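Local coordinates for protein D-alanine--D-alanine ligase (Acinetobacter baumannii ACICU, PDB 5D8D) that probably joins two D-alanine molecules at the expense of ATP, making the D-alanyl-D-alanine dipeptide used to build the bacterial cell wall, at residues Q41-D46 with V56-A61; V78-W81 with P85-G88; Q29-A34 with R60-L65. All coordinates share one frame; numbering follows the deposited sequence.

Interaction 1 of 3, residues Q41-D46 with V56-A61; sequences QAEAFD and VNYDRA
The rings of Phe45 and Tyr58 meet obliquely, their planes 75° apart and their centroids separated by 6.0 Å, an arrangement that is neither a stack nor a T-shaped pair. Tyr58 CE2 lies in the plane of the Phe45 ring, at its edge, 3.7 Å from Phe45 CD2. At the edge of the Tyr58 ring, near its plane, lies Glu43 OE1. Tyr58 OH donates a hydrogen bond of 2.6 Å to Glu43 OE1, which it meets nearly along the C-O axis. The same oxygen is also close to the ring carbon next to the hydroxyl-bearing one, Tyr58 CE1 standing 3.2 Å from Glu43 OE1. The two side chains cross at about a right angle, and carboxylate and ring planes are turned 81° from each other. With CG anti to its carbonyl carbon (chi1 -50°) and the chain extended beyond it, Glu43 carries OE1 out to the tyrosine hydroxyl. The contact covers one face of the parallel sheet in the Rossmann-like N-terminal domain. There, strands 41-45 and 60-63 flank the central strand 9-13, and the Tyr58 side chain passes over Ala11 of that strand to reach 41-45, which explains why even the nearest CA atoms, those of Glu43 and Tyr58, are 9.5 Å apart. Glu43 and Phe45 point to this side, while Ala42 and Ala44 turn to the other and pack on Leu32 of helix 21-37. Phe45 also touches Leu55, its ring buried between the sheet and the loop that returns the chain to strand 60-63, and a long, weak ion pair links Glu43 OE1 to Lys9 NZ.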
loop_
_atom_site.group_PDB
_atom_site.type_symbol
_atom_site.label_atom_id
_atom_site.label_comp_id
_atom_site.label_asym_id
_atom_site.label_seq_id
_atom_site.Cartn_x
_atom_site.Cartn_y
_atom_site.Cartn_z
ATOM N N GLN A 41 19.493 24.339 5.566
ATOM C CA GLN A 41 20.105 23.759 6.771
ATOM C C GLN A 41 19.831 22.282 6.739
ATOM O O GLN A 41 18.935 21.828 7.421
ATOM C CB GLN A 41 19.486 24.271 8.090
ATOM C CG GLN A 41 19.753 25.698 8.500
ATOM C CD GLN A 41 18.945 26.038 9.747
ATOM O OE1 GLN A 41 19.120 25.415 10.802
ATOM N NE2 GLN A 41 18.012 26.983 9.616
ATOM N N ALA A 42 20.606 21.535 5.974
ATOM C CA ALA A 42 20.410 20.087 5.849
ATOM C C ALA A 42 21.377 19.305 6.757
ATOM O O ALA A 42 22.500 19.756 7.002
ATOM C CB ALA A 42 20.593 19.690 4.412
ATOM N N GLU A 43 20.927 18.147 7.250
ATOM C CA GLU A 43 21.761 17.225 8.041
ATOM C C GLU A 43 21.438 15.810 7.623
ATOM O O GLU A 43 20.287 15.434 7.466
ATOM C CB GLU A 43 21.523 17.384 9.550
ATOM C CG GLU A 43 21.605 18.825 10.050
ATOM C CD GLU A 43 21.362 19.002 11.565
ATOM O OE1 GLU A 43 20.761 18.109 12.203
ATOM O OE2 GLU A 43 21.771 20.059 12.126
ATOM N N ALA A 44 22.456 15.014 7.422
ATOM C CA ALA A 44 22.246 13.587 7.275
ATOM C C ALA A 44 21.495 12.938 8.486
ATOM O O ALA A 44 21.723 13.267 9.650
ATOM C CB ALA A 44 23.602 12.918 7.061
ATOM N N PHE A 45 20.573 12.024 8.196
ATOM C CA PHE A 45 19.870 11.272 9.223
ATOM C C PHE A 45 19.812 9.879 8.698
ATOM O O PHE A 45 19.095 9.616 7.725
ATOM C CB PHE A 45 18.452 11.818 9.390
ATOM C CG PHE A 45 17.751 11.338 10.620
ATOM C CD1 PHE A 45 17.460 10.001 10.809
ATOM C CD2 PHE A 45 17.335 12.235 11.569
ATOM C CE1 PHE A 45 16.808 9.564 11.934
ATOM C CE2 PHE A 45 16.683 11.805 12.693
ATOM C CZ PHE A 45 16.409 10.472 12.872
ATOM N N ASP A 46 20.538 8.985 9.355
ATOM C CA ASP A 46 20.596 7.610 8.951
ATOM C C ASP A 46 19.778 6.792 9.915
ATOM O O ASP A 46 20.262 6.512 11.022
ATOM C CB ASP A 46 22.044 7.093 8.904
ATOM C CG ASP A 46 22.138 5.731 8.254
ATOM O OD1 ASP A 46 21.079 5.063 8.056
ATOM O OD2 ASP A 46 23.259 5.321 7.917
ATOM N N VAL A 56 11.716 14.260 15.075
ATOM C CA VAL A 56 10.927 15.352 15.649
ATOM C C VAL A 56 11.735 16.658 15.756
ATOM O O VAL A 56 11.168 17.743 15.716
ATOM C CB VAL A 56 10.315 14.896 17.002
ATOM C CG1 VAL A 56 11.336 14.998 18.140
ATOM C CG2 VAL A 56 9.042 15.666 17.300
ATOM N N ASN A 57 13.069 16.549 15.806
ATOM C CA ASN A 57 13.983 17.711 15.759
ATOM C C ASN A 57 14.083 18.458 14.396
ATOM O O ASN A 57 14.908 19.346 14.260
ATOM C CB ASN A 57 15.383 17.254 16.174
ATOM C CG ASN A 57 15.432 16.697 17.591
ATOM O OD1 ASN A 57 15.120 17.391 18.548
ATOM N ND2 ASN A 57 15.799 15.431 17.722
ATOM N N TYR A 58 13.247 18.116 13.407
ATOM C CA TYR A 58 13.330 18.683 12.069
ATOM C C TYR A 58 11.990 19.219 11.579
ATOM O O TYR A 58 10.931 18.738 11.951
ATOM C CB TYR A 58 13.874 17.633 11.076
ATOM C CG TYR A 58 15.278 17.224 11.413
ATOM C CD1 TYR A 58 16.368 17.975 10.993
ATOM C CD2 TYR A 58 15.510 16.134 12.213
ATOM C CE1 TYR A 58 17.669 17.616 11.333
ATOM C CE2 TYR A 58 16.798 15.774 12.584
ATOM C CZ TYR A 58 17.871 16.513 12.145
ATOM O OH TYR A 58 19.117 16.095 12.515
ATOM N N ASP A 59 12.067 20.228 10.727
ATOM C CA ASP A 59 10.903 20.818 10.113
ATOM C C ASP A 59 10.383 20.058 8.904
ATOM O O ASP A 59 9.219 20.239 8.542
ATOM C CB ASP A 59 11.199 22.261 9.763
ATOM C CG ASP A 59 11.393 23.110 10.995
ATOM O OD1 ASP A 59 10.386 23.332 11.698
ATOM O OD2 ASP A 59 12.539 23.528 11.289
ATOM N N ARG A 60 11.209 19.192 8.301
ATOM C CA ARG A 60 10.813 18.411 7.118
ATOM C C ARG A 60 11.906 17.418 6.744
ATOM O O ARG A 60 13.022 17.523 7.239
ATOM C CB ARG A 60 10.494 19.321 5.893
ATOM C CG ARG A 60 11.681 20.002 5.202
ATOM C CD ARG A 60 11.539 21.500 4.945
ATOM N NE ARG A 60 10.179 21.828 4.595
ATOM C CZ ARG A 60 9.347 22.617 5.266
ATOM N NH1 ARG A 60 9.716 23.307 6.331
ATOM N NH2 ARG A 60 8.113 22.739 4.814
ATOM N N ALA A 61 11.582 16.493 5.838
ATOM C CA ALA A 61 12.480 15.459 5.434
ATOM C C ALA A 61 12.570 15.323 3.915
ATOM O O ALA A 61 11.561 15.379 3.218
ATOM C CB ALA A 61 12.032 14.148 6.048
#

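Interaction 2 of 3, residues V78-W81 with P85-G88; sequences VLEW and PYTG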
loop_
_atom_site.group_PDB
_atom_site.type_symbol
_atom_site.label_atom_id
_atom_site.label_comp_id
_atom_site.label_asym_id
_atom_site.label_seq_id
_atom_site.Cartn_x
_atom_site.Cartn_y
_atom_site.Cartn_z
ATOM N N VAL A 78 6.164 6.681 9.511
ATOM C CA VAL A 78 6.669 7.410 10.700
ATOM C C VAL A 78 6.551 8.914 10.526
ATOM O O VAL A 78 6.206 9.637 11.467
ATOM C CB VAL A 78 8.070 6.977 11.299
ATOM C CG1 VAL A 78 8.528 5.578 10.879
ATOM C CG2 VAL A 78 9.141 8.011 11.107
ATOM N N LEU A 79 6.800 9.376 9.321
ATOM C CA LEU A 79 6.762 10.787 9.077
ATOM C C LEU A 79 5.342 11.321 9.205
ATOM O O LEU A 79 5.158 12.395 9.765
ATOM C CB LEU A 79 7.364 11.119 7.714
ATOM C CG LEU A 79 8.866 10.914 7.652
ATOM C CD1 LEU A 79 9.240 10.889 6.210
ATOM C CD2 LEU A 79 9.640 12.027 8.360
ATOM N N GLU A 80 4.356 10.589 8.688
ATOM C CA GLU A 80 2.939 10.941 8.888
ATOM C C GLU A 80 2.593 10.987 10.394
ATOM O O GLU A 80 2.038 11.981 10.863
ATOM C CB GLU A 80 2.016 9.946 8.178
ATOM C CG GLU A 80 2.047 9.963 6.647
ATOM C CD GLU A 80 1.507 11.241 6.049
ATOM O OE1 GLU A 80 0.869 12.020 6.786
ATOM O OE2 GLU A 80 1.742 11.474 4.836
ATOM N N TRP A 81 2.970 9.935 11.125
ATOM C CA TRP A 81 2.738 9.811 12.563
ATOM C C TRP A 81 3.296 10.997 13.347
ATOM O O TRP A 81 2.608 11.582 14.169
ATOM C CB TRP A 81 3.366 8.504 13.072
ATOM C CG TRP A 81 2.948 8.156 14.419
ATOM C CD1 TRP A 81 3.679 8.297 15.551
ATOM C CD2 TRP A 81 1.679 7.627 14.823
ATOM N NE1 TRP A 81 2.964 7.876 16.640
ATOM C CE2 TRP A 81 1.721 7.477 16.225
ATOM C CE3 TRP A 81 0.506 7.294 14.144
ATOM C CZ2 TRP A 81 0.625 6.990 16.966
ATOM C CZ3 TRP A 81 -0.577 6.834 14.874
ATOM C CH2 TRP A 81 -0.505 6.672 16.269
ATOM N N PRO A 85 6.264 17.037 7.222
ATOM C CA PRO A 85 6.145 16.942 5.765
ATOM C C PRO A 85 7.418 16.404 5.126
ATOM O O PRO A 85 8.522 16.567 5.679
ATOM C CB PRO A 85 5.899 18.376 5.332
ATOM C CG PRO A 85 6.423 19.222 6.446
ATOM C CD PRO A 85 6.515 18.404 7.679
ATOM N N TYR A 86 7.268 15.773 3.972
ATOM C CA TYR A 86 8.375 15.058 3.364
ATOM C C TYR A 86 8.207 14.946 1.845
ATOM O O TYR A 86 7.170 15.268 1.309
ATOM C CB TYR A 86 8.550 13.683 4.036
ATOM C CG TYR A 86 7.356 12.812 3.884
ATOM C CD1 TYR A 86 7.173 12.025 2.730
ATOM C CD2 TYR A 86 6.379 12.781 4.863
ATOM C CE1 TYR A 86 6.060 11.232 2.563
ATOM C CE2 TYR A 86 5.227 12.000 4.701
ATOM C CZ TYR A 86 5.087 11.231 3.549
ATOM O OH TYR A 86 3.986 10.471 3.410
ATOM N N THR A 87 9.262 14.527 1.162
ATOM C CA THR A 87 9.314 14.543 -0.298
ATOM C C THR A 87 8.689 13.267 -0.861
ATOM O O THR A 87 8.648 12.257 -0.199
ATOM C CB THR A 87 10.778 14.628 -0.771
ATOM O OG1 THR A 87 11.563 13.609 -0.139
ATOM C CG2 THR A 87 11.366 15.950 -0.409
ATOM N N GLY A 88 8.208 13.326 -2.091
ATOM C CA GLY A 88 7.794 12.142 -2.799
ATOM C C GLY A 88 6.426 11.604 -2.437
ATOM O O GLY A 88 5.581 12.331 -1.925
#
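The last turn of helix 74-81 and the loop that follows it fold together against strand 60-63, at the side of the Rossmann-like domain away from helix 21-37. Tyr86 crosses this turn, its ring against Leu79 and its hydroxyl at Glu80, one residue further on. Leu79 touches with two parts of its side chain. Its CB comes within 3.4 Å of Tyr86 CD2, a close approach made obliquely to the ring, and its CD1 lies 3.6 Å from Tyr86 CG. Tyr86 holds CG between its own backbone N and carbonyl carbon (chi1 61°), which turns the ring back toward the helix instead of along the loop. Both Leu79 and Tyr86 also touch Ala61 and Ile63, completing an apolar layer between helix end and strand. The loop is tied to the strand by a backbone hydrogen bond between Pro85 and Ala61, and by a bond between Ile63 N and the side-chain hydroxyl Thr87 OG1. The same helix end meets the second subunit, where Glu80 packs on Gln74 of that chain. The Glu80 chain bends at chi2 and brings its carboxylate to the ring edge, the two planes 81° apart. There Tyr86 OH donates a 2.8 Å hydrogen bond to Glu80 OE2, arriving on the anti side, 23° out of the carboxylate plane.

Interaction 3 of 3, residues Q29-A34 with R60-L65; sequences QAVLDA and RAFIVL
Val64 O is hydrogen-bonded to Ser24 OG, which ties Val64 to the early part of helix 21-37; further along the same helix, Val31 packs on the side chains of Phe62 and Val64. This is helix-on-sheet packing in the Rossmann-like domain, the helix being the crossover of a beta-alpha-beta unit that joins strands 9-13 and 41-45. Across the contact everything is apolar, and all three touching residues are buried. Phe62 and Val64 both point toward the helix from the strand side, and Val31 meets the Phe62 side chain from the opposite direction. Helix 292-301 joins in through Ile299, which touches Phe62. The Val64 side chain is also about 9 Å from that of Asn270, a predicted magnesium ligand. Val31 CG2 reaches Val64 CG2 at 4.3 Å. Its other methyl, CG1, is placed opposite the backbone N by chi1 of 173° and forms a CH-pi contact: Val31 CG1 stands 3.6 Å from the centroid of the Phe62 ring, only 4° off the ring normal.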
loop_
_atom_site.group_PDB
_atom_site.type_symbol
_atom_site.label_atom_id
_atom_site.label_comp_id
_atom_site.label_asym_id
_atom_site.label_seq_id
_atom_site.Cartn_x
_atom_site.Cartn_y
_atom_site.Cartn_z
ATOM N N GLN A 29 24.489 11.680 0.312
ATOM C CA GLN A 29 25.638 12.569 0.267
ATOM C C GLN A 29 25.464 13.568 -0.826
ATOM O O GLN A 29 25.699 14.770 -0.633
ATOM C CB GLN A 29 26.927 11.797 -0.000
ATOM C CG GLN A 29 27.882 11.785 1.149
ATOM C CD GLN A 29 28.460 13.141 1.393
ATOM O OE1 GLN A 29 28.443 13.633 2.502
ATOM N NE2 GLN A 29 28.921 13.770 0.351
ATOM N N ALA A 30 25.068 13.104 -2.009
ATOM C CA ALA A 30 24.954 14.080 -3.110
ATOM C C ALA A 30 23.841 15.107 -2.838
ATOM O O ALA A 30 24.002 16.310 -3.096
ATOM C CB ALA A 30 24.750 13.389 -4.444
ATOM N N VAL A 31 22.732 14.643 -2.257
ATOM C CA VAL A 31 21.630 15.551 -1.941
ATOM C C VAL A 31 22.008 16.506 -0.821
ATOM O O VAL A 31 21.675 17.693 -0.867
ATOM C CB VAL A 31 20.351 14.794 -1.604
ATOM C CG1 VAL A 31 19.275 15.769 -1.112
ATOM C CG2 VAL A 31 19.882 14.056 -2.832
ATOM N N LEU A 32 22.709 15.996 0.176
ATOM C CA LEU A 32 23.155 16.852 1.277
ATOM C C LEU A 32 24.036 17.989 0.802
ATOM O O LEU A 32 23.769 19.153 1.098
ATOM C CB LEU A 32 23.886 16.024 2.334
ATOM C CG LEU A 32 24.271 16.720 3.625
ATOM C CD1 LEU A 32 23.036 17.188 4.371
ATOM C CD2 LEU A 32 25.058 15.766 4.483
ATOM N N ASP A 33 25.073 17.654 0.038
ATOM C CA ASP A 33 25.974 18.669 -0.518
ATOM C C ASP A 33 25.252 19.706 -1.363
ATOM O O ASP A 33 25.639 20.869 -1.377
ATOM C CB ASP A 33 27.107 18.048 -1.359
ATOM C CG ASP A 33 28.179 17.347 -0.517
ATOM O OD1 ASP A 33 28.468 17.789 0.624
ATOM O OD2 ASP A 33 28.765 16.357 -1.030
ATOM N N ALA A 34 24.241 19.283 -2.088
ATOM C CA ALA A 34 23.516 20.176 -2.965
ATOM C C ALA A 34 22.632 21.134 -2.167
ATOM O O ALA A 34 22.570 22.337 -2.457
ATOM C CB ALA A 34 22.678 19.371 -3.975
ATOM N N ARG A 60 11.209 19.192 8.301
ATOM C CA ARG A 60 10.813 18.411 7.118
ATOM C C ARG A 60 11.906 17.418 6.744
ATOM O O ARG A 60 13.022 17.523 7.239
ATOM C CB ARG A 60 10.494 19.321 5.893
ATOM C CG ARG A 60 11.681 20.002 5.202
ATOM C CD ARG A 60 11.539 21.500 4.945
ATOM N NE ARG A 60 10.179 21.828 4.595
ATOM C CZ ARG A 60 9.347 22.617 5.266
ATOM N NH1 ARG A 60 9.716 23.307 6.331
ATOM N NH2 ARG A 60 8.113 22.739 4.814
ATOM N N ALA A 61 11.582 16.493 5.838
ATOM C CA ALA A 61 12.480 15.459 5.434
ATOM C C ALA A 61 12.570 15.323 3.915
ATOM O O ALA A 61 11.561 15.379 3.218
ATOM C CB ALA A 61 12.032 14.148 6.048
ATOM N N PHE A 62 13.789 15.070 3.440
ATOM C CA PHE A 62 14.082 14.752 2.025
ATOM C C PHE A 62 14.448 13.281 2.039
ATOM O O PHE A 62 15.476 12.936 2.634
ATOM C CB PHE A 62 15.278 15.598 1.521
ATOM C CG PHE A 62 15.483 15.565 0.041
ATOM C CD1 PHE A 62 15.685 14.382 -0.634
ATOM C CD2 PHE A 62 15.516 16.742 -0.690
ATOM C CE1 PHE A 62 15.861 14.368 -2.011
ATOM C CE2 PHE A 62 15.686 16.728 -2.067
ATOM C CZ PHE A 62 15.865 15.542 -2.724
ATOM N N ILE A 63 13.632 12.424 1.411
ATOM C CA ILE A 63 13.800 10.964 1.527
ATOM C C ILE A 63 14.570 10.434 0.323
ATOM O O ILE A 63 14.190 10.623 -0.830
ATOM C CB ILE A 63 12.467 10.201 1.600
ATOM C CG1 ILE A 63 11.628 10.652 2.825
ATOM C CG2 ILE A 63 12.727 8.695 1.663
ATOM C CD1 ILE A 63 10.205 10.153 2.837
ATOM N N VAL A 64 15.648 9.725 0.610
ATOM C CA VAL A 64 16.472 9.162 -0.423
ATOM C C VAL A 64 16.995 7.812 0.091
ATOM O O VAL A 64 18.105 7.374 -0.233
ATOM C CB VAL A 64 17.482 10.262 -0.796
ATOM C CG1 VAL A 64 18.855 10.050 -0.206
ATOM C CG2 VAL A 64 17.473 10.534 -2.265
ATOM N N LEU A 65 16.117 7.131 0.847
ATOM C CA LEU A 65 16.293 5.743 1.279
ATOM C C LEU A 65 15.735 4.844 0.198
ATOM O O LEU A 65 14.553 4.819 -0.003
ATOM C CB LEU A 65 15.478 5.476 2.552
ATOM C CG LEU A 65 15.910 6.170 3.827
ATOM C CD1 LEU A 65 14.807 6.167 4.873
ATOM C CD2 LEU A 65 17.156 5.491 4.375
#

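Overall arrangement
The three contacts gather around one parallel sheet, with centres about 9 Å (interactions 1 and 3), 12 Å (1 and 2) and 14 Å (2 and 3) apart. Interactions 1 and 3 share Arg60 and Ala61 of strand 60-63, but lie on opposite faces of the sheet; they also touch where Leu32 CD1 meets Ala42 CB at 3.5 Å. Interaction 2 follows both along the chain and joins the strand's outer edge through Ala61 N and Pro85 O, 3.1 Å apart. Strand 60-63 is thus covered by helix 21-37 on one face and by Leu79 and Tyr86 on the other, with loop 85-88 bonded along its outer edge, linking the domain core to the side that faces the second subunit.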